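Local coordinates for protein thioredoxin (PDB 6MOS) that probably catalyses dithiol-disulfide exchange, as thioredoxins do, through a pair of cysteines at the start of a helix that form a disulfide in this structure, at residues K37-V40 / C41-M44; E102-N105 / T106-Y110; Q49-A52 / K53-I57. All coordinates share one frame; numbering follows the deposited sequence.

Each contact is one continuous stretch of helix or helix end, so none closes a long loop. Along the chain they come in the order contact 1, contact 3, contact 2, and none nests in or crosses another. Contact 1 holds the disulfide at the start of helix 39-55. Contact 3 ends that same helix and leads to strand 58-63, within the unit strand 29-34, helix 39-55, strand 58-63. Contact 2 lies in helix 100-115. Contact 1 touches neither of the others. Contacts 2 and 3 do touch: Ile104 packs on Ile51, Glu108 on Phe55, and Ile107 on both Ile51 and Ile57. These pairs join helix 100-115 to helix 39-55 and the turn after it.

Contact 1 of 3, residues K37-V40 / C41-M44; sequences KCSV and CKAM
From Cys38 to Met44 the backbone enters helix 39-55, with Cys38 at the N-cap and i to i+4 bonds from Lys42 N to Cys38 O (3.1 Å), Ala43 N to Ser39 O (3.2 Å) and Met44 N to Val40 O (3.0 Å). This is the thioredoxin-type CxxC motif at a helix start, in its disulfide form. Cys38 SG and Cys41 SG are covalently joined at 2.1 Å, and the torsion about the S-S bond is 82°. The two cysteines use different first torsions to meet. Cys38 turns SG away from its own backbone N (chi1 164°), whereas Cys41 turns SG away from its carbonyl carbon (chi1 -57°). The bridge thus spans the first turn and ties the N-cap residue to the helix. Cys41 is buried and also touches Lys34, Val79 and Pro80. Its carbonyl O takes a hydrogen bond from Tyr32 OH. Cys38 is partly exposed, which is consistent with the more accessible cysteine of a thioredoxin. The Lys42 chain runs back over the Cys38 carbonyl, with CG 3.3 Å from Cys38 O. Val40 and Met44, one turn apart, lie side by side and point the same way. Met44 also touches Tyr32 and Phe98. The Met44 chain bends at its last torsion, and its methyl CE comes to 4.1 Å from Val40 CG1.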
loop_
_atom_site.group_PDB
_atom_site.type_symbol
_atom_site.label_atom_id
_atom_site.label_comp_id
_atom_site.label_asym_id
_atom_site.label_seq_id
_atom_site.Cartn_x
_atom_site.Cartn_y
_atom_site.Cartn_z
ATOM N N LYS A 37 -13.613 9.509 2.865
ATOM C CA LYS A 37 -14.280 10.320 1.851
ATOM C C LYS A 37 -13.718 10.092 0.455
ATOM O O LYS A 37 -14.170 10.737 -0.507
ATOM C CB LYS A 37 -14.173 11.798 2.214
ATOM C CG LYS A 37 -15.025 12.163 3.413
ATOM C CD LYS A 37 -14.832 13.613 3.829
ATOM C CE LYS A 37 -13.547 13.788 4.617
ATOM N NZ LYS A 37 -13.601 14.982 5.501
ATOM N N CYS A 38 -12.763 9.182 0.319
ATOM C CA CYS A 38 -12.066 8.915 -0.941
ATOM C C CYS A 38 -12.698 7.700 -1.618
ATOM O O CYS A 38 -12.607 6.572 -1.116
ATOM C CB CYS A 38 -10.576 8.711 -0.670
ATOM S SG CYS A 38 -9.562 7.926 -1.975
ATOM N N SER A 39 -13.313 7.927 -2.783
ATOM C CA SER A 39 -14.057 6.859 -3.435
ATOM C C SER A 39 -13.137 5.856 -4.115
ATOM O O SER A 39 -13.416 4.649 -4.102
ATOM C CB SER A 39 -15.041 7.458 -4.446
ATOM O OG SER A 39 -15.927 8.356 -3.803
ATOM N N VAL A 40 -12.056 6.326 -4.742
ATOM C CA VAL A 40 -11.080 5.389 -5.290
ATOM C C VAL A 40 -10.505 4.520 -4.175
ATOM O O VAL A 40 -10.256 3.326 -4.372
ATOM C CB VAL A 40 -9.978 6.145 -6.051
ATOM C CG1 VAL A 40 -8.879 5.203 -6.495
ATOM C CG2 VAL A 40 -10.580 6.877 -7.268
ATOM N N CYS A 41 -10.320 5.095 -2.979
ATOM C CA CYS A 41 -9.792 4.310 -1.851
ATOM C C CYS A 41 -10.738 3.188 -1.450
ATOM O O CYS A 41 -10.296 2.064 -1.164
ATOM C CB CYS A 41 -9.539 5.192 -0.626
ATOM S SG CYS A 41 -8.435 6.580 -0.842
ATOM N N LYS A 42 -12.036 3.486 -1.360
ATOM C CA LYS A 42 -13.007 2.465 -0.970
ATOM C C LYS A 42 -13.041 1.315 -1.969
ATOM O O LYS A 42 -13.107 0.143 -1.578
ATOM C CB LYS A 42 -14.395 3.084 -0.841
ATOM C CG LYS A 42 -14.504 4.172 0.196
ATOM C CD LYS A 42 -15.946 4.622 0.301
ATOM C CE LYS A 42 -16.049 5.957 0.980
ATOM N NZ LYS A 42 -16.855 6.936 0.204
ATOM N N ALA A 43 -13.010 1.634 -3.264
ATOM C CA ALA A 43 -13.048 0.610 -4.303
ATOM C C ALA A 43 -11.768 -0.214 -4.318
ATOM O O ALA A 43 -11.797 -1.417 -4.611
ATOM C CB ALA A 43 -13.277 1.259 -5.677
ATOM N N MET A 44 -10.632 0.412 -4.018
ATOM C CA MET A 44 -9.360 -0.300 -4.102
ATOM C C MET A 44 -9.082 -1.123 -2.853
ATOM O O MET A 44 -8.347 -2.117 -2.931
ATOM C CB MET A 44 -8.226 0.706 -4.345
ATOM C CG MET A 44 -6.862 0.100 -4.626
ATOM S SD MET A 44 -5.581 1.360 -4.787
ATOM C CE MET A 44 -6.095 2.183 -6.302
#

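Contact 2 of 3, residues E102-N105 / T106-Y110; sequences EVIN and TIERY
Arg109 folds back along helix 100-115 onto Asn105, one turn earlier. Its CB lies 3.5 Å from Asn105 O, and CG comes closer, 3.2 Å from the same oxygen. CD begins to leave the backbone and passes 4.1 Å from Asn105 OD1. The chain bends at chi3 (-37°), which turns the guanidinium back toward the amide. NH1 at the tip then donates to Asn105 OD1 at 3.2 Å. That oxygen lies at the guanidinium edge, in its plane, while the amide plane is turned 50° from it. The N-H...O angle of 143° makes the bond somewhat bent.

Thr106 makes a second polar link. Its OG1 donates to Glu102 O at 3.1 Å, and its backbone N donates to the same oxygen from the opposite face of the carbonyl plane. On the inner side, Val103 CG1 and Ile107 CD1 meet at 4.2 Å, and both residues pack on Ile84 of the sheet. Val103 and Ile107 face the sheet and helix 39-55, and the Asn105-Arg109 bond joins two exposed side chains. The buried Thr106 hydroxyl spends its proton on Glu102 O, within its own helix, and that oxygen takes two donors.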
loop_
_atom_site.group_PDB
_atom_site.type_symbol
_atom_site.label_atom_id
_atom_site.label_comp_id
_atom_site.label_asym_id
_atom_site.label_seq_id
_atom_site.Cartn_x
_atom_site.Cartn_y
_atom_site.Cartn_z
ATOM N N GLU A 102 -0.165 -2.522 -11.115
ATOM C CA GLU A 102 1.223 -2.151 -10.838
ATOM C C GLU A 102 1.662 -2.648 -9.471
ATOM O O GLU A 102 2.805 -3.084 -9.304
ATOM C CB GLU A 102 1.411 -0.639 -10.902
ATOM C CG GLU A 102 0.973 0.017 -12.189
ATOM C CD GLU A 102 1.137 1.515 -12.122
ATOM O OE1 GLU A 102 2.100 1.979 -11.473
ATOM O OE2 GLU A 102 0.297 2.234 -12.694
ATOM N N VAL A 103 0.771 -2.574 -8.478
ATOM C CA VAL A 103 1.102 -3.047 -7.138
ATOM C C VAL A 103 1.366 -4.546 -7.150
ATOM O O VAL A 103 2.361 -5.024 -6.592
ATOM C CB VAL A 103 -0.021 -2.686 -6.149
ATOM C CG1 VAL A 103 0.326 -3.188 -4.743
ATOM C CG2 VAL A 103 -0.241 -1.180 -6.153
ATOM N N ILE A 104 0.477 -5.312 -7.784
ATOM C CA ILE A 104 0.683 -6.755 -7.866
ATOM C C ILE A 104 1.991 -7.061 -8.576
ATOM O O ILE A 104 2.763 -7.933 -8.148
ATOM C CB ILE A 104 -0.509 -7.435 -8.564
ATOM C CG1 ILE A 104 -1.775 -7.273 -7.723
ATOM C CG2 ILE A 104 -0.209 -8.918 -8.788
ATOM C CD1 ILE A 104 -3.048 -7.653 -8.451
ATOM N N ASN A 105 2.264 -6.345 -9.672
ATOM C CA ASN A 105 3.470 -6.613 -10.444
ATOM C C ASN A 105 4.725 -6.362 -9.617
ATOM O O ASN A 105 5.692 -7.127 -9.701
ATOM C CB ASN A 105 3.474 -5.761 -11.708
ATOM C CG ASN A 105 4.246 -6.403 -12.824
ATOM O OD1 ASN A 105 5.308 -5.915 -13.218
ATOM N ND2 ASN A 105 3.727 -7.519 -13.337
ATOM N N THR A 106 4.727 -5.299 -8.806
ATOM C CA THR A 106 5.896 -5.006 -7.981
ATOM C C THR A 106 6.085 -6.070 -6.910
ATOM O O THR A 106 7.218 -6.501 -6.649
ATOM C CB THR A 106 5.766 -3.617 -7.343
ATOM O OG1 THR A 106 5.763 -2.616 -8.368
ATOM C CG2 THR A 106 6.917 -3.345 -6.389
ATOM N N ILE A 107 4.988 -6.511 -6.288
ATOM C CA ILE A 107 5.085 -7.554 -5.273
ATOM C C ILE A 107 5.633 -8.835 -5.886
ATOM O O ILE A 107 6.511 -9.491 -5.312
ATOM C CB ILE A 107 3.717 -7.776 -4.598
ATOM C CG1 ILE A 107 3.277 -6.509 -3.873
ATOM C CG2 ILE A 107 3.771 -8.943 -3.635
ATOM C CD1 ILE A 107 1.973 -6.655 -3.087
ATOM N N GLU A 108 5.158 -9.189 -7.084
ATOM C CA GLU A 108 5.631 -10.418 -7.717
ATOM C C GLU A 108 7.097 -10.316 -8.114
ATOM O O GLU A 108 7.883 -11.238 -7.846
ATOM C CB GLU A 108 4.758 -10.758 -8.924
ATOM C CG GLU A 108 3.475 -11.449 -8.514
ATOM C CD GLU A 108 2.672 -11.976 -9.683
ATOM O OE1 GLU A 108 2.825 -11.444 -10.803
ATOM O OE2 GLU A 108 1.885 -12.928 -9.476
ATOM N N ARG A 109 7.495 -9.200 -8.727
ATOM C CA ARG A 109 8.894 -9.032 -9.111
ATOM C C ARG A 109 9.807 -9.055 -7.894
ATOM O O ARG A 109 10.879 -9.676 -7.926
ATOM C CB ARG A 109 9.085 -7.731 -9.889
ATOM C CG ARG A 109 8.413 -7.688 -11.255
ATOM C CD ARG A 109 9.154 -6.755 -12.205
ATOM N NE ARG A 109 9.665 -5.567 -11.526
ATOM C CZ ARG A 109 8.951 -4.467 -11.300
ATOM N NH1 ARG A 109 7.686 -4.405 -11.692
ATOM N NH2 ARG A 109 9.503 -3.434 -10.671
ATOM N N TYR A 110 9.405 -8.383 -6.807
ATOM C CA TYR A 110 10.239 -8.377 -5.610
ATOM C C TYR A 110 10.383 -9.777 -5.030
ATOM O O TYR A 110 11.480 -10.180 -4.619
ATOM C CB TYR A 110 9.671 -7.425 -4.557
ATOM C CG TYR A 110 10.582 -7.305 -3.352
ATOM C CD1 TYR A 110 11.749 -6.550 -3.414
ATOM C CD2 TYR A 110 10.289 -7.962 -2.167
ATOM C CE1 TYR A 110 12.583 -6.441 -2.331
ATOM C CE2 TYR A 110 11.123 -7.860 -1.068
ATOM C CZ TYR A 110 12.265 -7.095 -1.158
ATOM O OH TYR A 110 13.090 -6.990 -0.067
#

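Contact 3 of 3, residues Q49-A52 / K53-I57; sequences QTIA and KNFDI
Ile51 and Phe55 are one helical turn apart on helix 39-55, and with matching first torsions (chi1 -67° and -68°) their side chains lie side by side and point the same way. In Ile51 this sets the CG2 branch opposite the backbone N and beside the carbonyl carbon, on the side facing Phe55. Ile51 CG2 lies 3.9 Å from Phe55 CD2 and equally near CE2. The CD2 side of the ring also meets the backbone: Ile51 O lies 3.1 Å from Phe55 CD2, at the ring edge and near its plane. Ile51 O also accepts the backbone N-H of Phe55, at 3.1 Å. Leu111 and Ile100 of helix 100-115 cover parts of this pair, Leu111 on the ring and Ile100 on Ile51.

The last turn closes in a Schellman motif. Asp56 takes a positive phi of 53° and reverses the chain. Ile57 N then donates to Ala52 O at 2.9 Å in a nearly straight bond, and a weak bond runs from Asp56 N to Lys53 O. Ala52 CB lies 3.4 Å from Ile57 O, and both residues pack on Ile30 of strand 29-34. The turn leads the chain from helix 39-55 toward strand 58-63 of the beta-alpha-beta unit.

Thr50 OG1 is bonded to Pro46 O, one turn back. The chemistry divides by side: Ala52 O accepts from Ile57 N and weakly from Phe55 N, which lets the helix end with that oxygen bonded, while the apolar groups face the sheet and helix 100-115.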
loop_
_atom_site.group_PDB
_atom_site.type_symbol
_atom_site.label_atom_id
_atom_site.label_comp_id
_atom_site.label_asym_id
_atom_site.label_seq_id
_atom_site.Cartn_x
_atom_site.Cartn_y
_atom_site.Cartn_z
ATOM N N GLN A 49 -6.536 -5.634 -0.043
ATOM C CA GLN A 49 -6.609 -6.617 1.034
ATOM C C GLN A 49 -6.502 -8.035 0.494
ATOM O O GLN A 49 -5.823 -8.885 1.085
ATOM C CB GLN A 49 -7.911 -6.438 1.806
ATOM C CG GLN A 49 -7.930 -5.186 2.636
ATOM C CD GLN A 49 -9.115 -5.132 3.570
ATOM O OE1 GLN A 49 -8.986 -4.726 4.724
ATOM N NE2 GLN A 49 -10.284 -5.539 3.074
ATOM N N THR A 50 -7.165 -8.307 -0.627
ATOM C CA THR A 50 -7.087 -9.631 -1.223
ATOM C C THR A 50 -5.676 -9.924 -1.711
ATOM O O THR A 50 -5.157 -11.023 -1.490
ATOM C CB THR A 50 -8.104 -9.734 -2.358
ATOM O OG1 THR A 50 -9.421 -9.840 -1.798
ATOM C CG2 THR A 50 -7.814 -10.940 -3.243
ATOM N N ILE A 51 -5.041 -8.941 -2.357
ATOM C CA ILE A 51 -3.645 -9.073 -2.773
ATOM C C ILE A 51 -2.775 -9.483 -1.593
ATOM O O ILE A 51 -1.935 -10.387 -1.699
ATOM C CB ILE A 51 -3.150 -7.755 -3.395
ATOM C CG1 ILE A 51 -3.865 -7.485 -4.716
ATOM C CG2 ILE A 51 -1.644 -7.777 -3.605
ATOM C CD1 ILE A 51 -3.824 -6.025 -5.121
ATOM N N ALA A 52 -2.962 -8.819 -0.450
ATOM C CA ALA A 52 -2.141 -9.108 0.723
ATOM C C ALA A 52 -2.388 -10.523 1.230
ATOM O O ALA A 52 -1.444 -11.264 1.532
ATOM C CB ALA A 52 -2.423 -8.082 1.822
ATOM N N LYS A 53 -3.660 -10.916 1.322
ATOM C CA LYS A 53 -3.998 -12.285 1.696
ATOM C C LYS A 53 -3.433 -13.280 0.690
ATOM O O LYS A 53 -2.967 -14.362 1.066
ATOM C CB LYS A 53 -5.517 -12.425 1.806
ATOM C CG LYS A 53 -5.999 -13.815 2.182
ATOM C CD LYS A 53 -7.165 -14.261 1.302
ATOM C CE LYS A 53 -7.866 -15.502 1.867
ATOM N NZ LYS A 53 -6.934 -16.557 2.379
ATOM N N ASN A 54 -3.453 -12.923 -0.597
ATOM C CA ASN A 54 -2.978 -13.820 -1.645
ATOM C C ASN A 54 -1.483 -14.089 -1.535
ATOM O O ASN A 54 -1.022 -15.172 -1.914
ATOM C CB ASN A 54 -3.295 -13.226 -3.009
ATOM C CG ASN A 54 -3.739 -14.264 -3.997
ATOM O OD1 ASN A 54 -4.918 -14.619 -4.052
ATOM N ND2 ASN A 54 -2.796 -14.767 -4.789
ATOM N N PHE A 55 -0.711 -13.122 -1.038
ATOM C CA PHE A 55 0.731 -13.269 -0.887
ATOM C C PHE A 55 1.155 -13.477 0.560
ATOM O O PHE A 55 2.359 -13.505 0.838
ATOM C CB PHE A 55 1.459 -12.050 -1.461
ATOM C CG PHE A 55 1.357 -11.918 -2.950
ATOM C CD1 PHE A 55 2.219 -12.611 -3.780
ATOM C CD2 PHE A 55 0.412 -11.080 -3.525
ATOM C CE1 PHE A 55 2.134 -12.482 -5.151
ATOM C CE2 PHE A 55 0.319 -10.944 -4.901
ATOM C CZ PHE A 55 1.182 -11.647 -5.716
ATOM N N ASP A 56 0.202 -13.614 1.483
ATOM C CA ASP A 56 0.495 -13.759 2.905
ATOM C C ASP A 56 1.400 -12.635 3.399
ATOM O O ASP A 56 2.400 -12.864 4.080
ATOM C CB ASP A 56 1.113 -15.123 3.199
ATOM C CG ASP A 56 0.198 -16.257 2.826
ATOM O OD1 ASP A 56 -0.771 -16.493 3.577
ATOM O OD2 ASP A 56 0.442 -16.908 1.786
ATOM N N ILE A 57 1.052 -11.402 3.033
ATOM C CA ILE A 57 1.785 -10.217 3.462
ATOM C C ILE A 57 0.898 -9.427 4.414
ATOM O O ILE A 57 -0.292 -9.233 4.139
ATOM C CB ILE A 57 2.212 -9.359 2.257
ATOM C CG1 ILE A 57 3.280 -10.084 1.434
ATOM C CG2 ILE A 57 2.718 -7.988 2.710
ATOM C CD1 ILE A 57 3.650 -9.337 0.158
#